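Local coordinates for taurine dioxygenase (Burkholderia xenovorans, PDB 5KEU), which probably acts as an iron- and 2-oxoglutarate-dependent dioxygenase of the TfdA family, at residues T232-E235 with S236-L239. Sequence-based numbering, arbitrary orientation.
Sequences TPRE and SEAL
Thr232 O receives the N-H of Ser236 at 2.9 Å, the first i to i+4 hydrogen bond of helix 233-247. Ser236 CB sits beside the same carbonyl, while its OG turns to the protein body and is hydrogen-bonded with Ile228 N on strand 225-228. Pro233 O accepts Glu237 N in the same way. Arg234 O accepts Ala238 N. The Arg234 side chain is exposed. With CG anti to the backbone N (chi1 176°) and a bend at chi2, it runs forward to Glu237. Arg234 NH1 forms a salt bridge with Glu237 OE1 at 2.7 Å. The bond is bent, with 141° at the hydrogen. NH1 comes to the anti side of OE1, out of the carboxylate plane, and OE1 in turn lies somewhat off the guanidinium plane. The two flat groups stand 78° apart. Ala238 CB lies over one guanidinium face, 4.0 Å from Arg234 CZ. Thr232 is the N-cap of the helix, and with Glu235 it forms a capping box. Glu235 N donates to Thr232 OG1 at 3.2 Å, and Thr232 N donates to Glu235 OE2 at 2.9 Å, from above the carboxylate plane. Glu235 CG lies beside its own backbone N, which carries the extended chain back to Thr232. Glu235 O accepts Leu239 N, and Leu239 CG packs against that carbonyl oxygen at 3.2 Å. Leu239 also touches Ile228.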
loop_
_atom_site.group_PDB
_atom_site.type_symbol
_atom_site.label_atom_id
_atom_site.label_comp_id
_atom_site.label_asym_id
_atom_site.label_seq_id
_atom_site.Cartn_x
_atom_site.Cartn_y
_atom_site.Cartn_z
ATOM N N THR B 232 -11.093 27.603 -12.883
ATOM C CA THR B 232 -9.832 28.134 -13.415
ATOM C C THR B 232 -8.741 27.068 -13.342
ATOM O O THR B 232 -8.871 26.078 -12.620
ATOM C CB THR B 232 -9.377 29.390 -12.665
ATOM O OG1 THR B 232 -8.866 29.025 -11.380
ATOM C CG2 THR B 232 -10.515 30.375 -12.498
ATOM N N PRO B 233 -7.663 27.229 -14.111
ATOM C CA PRO B 233 -6.623 26.188 -14.089
ATOM C C PRO B 233 -6.048 25.945 -12.700
ATOM O O PRO B 233 -5.780 24.787 -12.336
ATOM C CB PRO B 233 -5.573 26.735 -15.072
ATOM C CG PRO B 233 -6.410 27.554 -16.070
ATOM C CD PRO B 233 -7.470 28.200 -15.212
ATOM N N ARG B 234 -5.864 26.996 -11.893
ATOM C CA ARG B 234 -5.326 26.757 -10.547
ATOM C C ARG B 234 -6.376 26.121 -9.636
ATOM O O ARG B 234 -6.055 25.222 -8.842
ATOM C CB ARG B 234 -4.789 28.059 -9.939
ATOM C CG ARG B 234 -4.300 27.908 -8.462
ATOM C CD ARG B 234 -3.343 26.714 -8.332
ATOM N NE ARG B 234 -2.921 26.560 -6.929
ATOM C CZ ARG B 234 -2.262 25.521 -6.445
ATOM N NH1 ARG B 234 -1.910 24.526 -7.239
ATOM N NH2 ARG B 234 -1.954 25.493 -5.149
ATOM N N GLU B 235 -7.639 26.558 -9.732
ATOM C CA GLU B 235 -8.678 25.883 -8.964
ATOM C C GLU B 235 -8.715 24.399 -9.301
ATOM O O GLU B 235 -8.842 23.547 -8.413
ATOM C CB GLU B 235 -10.049 26.524 -9.235
ATOM C CG GLU B 235 -10.156 27.990 -8.785
ATOM C CD GLU B 235 -11.394 28.706 -9.340
ATOM O OE1 GLU B 235 -11.683 29.826 -8.868
ATOM O OE2 GLU B 235 -12.082 28.154 -10.234
ATOM N N SER B 236 -8.640 24.073 -10.591
ATOM C CA SER B 236 -8.660 22.680 -11.011
ATOM C C SER B 236 -7.476 21.923 -10.434
ATOM O O SER B 236 -7.632 20.837 -9.861
ATOM C CB SER B 236 -8.644 22.605 -12.541
ATOM O OG SER B 236 -8.538 21.267 -12.990
ATOM N N GLU B 237 -6.278 22.477 -10.607
ATOM C CA GLU B 237 -5.071 21.829 -10.101
ATOM C C GLU B 237 -5.170 21.559 -8.599
ATOM O O GLU B 237 -4.891 20.444 -8.133
ATOM C CB GLU B 237 -3.868 22.717 -10.421
ATOM C CG GLU B 237 -2.529 22.190 -9.965
ATOM C CD GLU B 237 -1.421 23.134 -10.379
ATOM O OE1 GLU B 237 -1.376 24.282 -9.876
ATOM O OE2 GLU B 237 -0.631 22.736 -11.251
ATOM N N ALA B 238 -5.561 22.575 -7.821
ATOM C CA ALA B 238 -5.595 22.420 -6.365
ATOM C C ALA B 238 -6.675 21.432 -5.932
ATOM O O ALA B 238 -6.456 20.612 -5.024
ATOM C CB ALA B 238 -5.814 23.785 -5.700
ATOM N N LEU B 239 -7.852 21.490 -6.563
ATOM C CA LEU B 239 -8.912 20.551 -6.208
ATOM C C LEU B 239 -8.552 19.120 -6.595
ATOM O O LEU B 239 -8.845 18.176 -5.847
ATOM C CB LEU B 239 -10.232 20.952 -6.884
ATOM C CG LEU B 239 -10.866 22.219 -6.304
ATOM C CD1 LEU B 239 -11.978 22.723 -7.231
ATOM C CD2 LEU B 239 -11.393 21.969 -4.872
#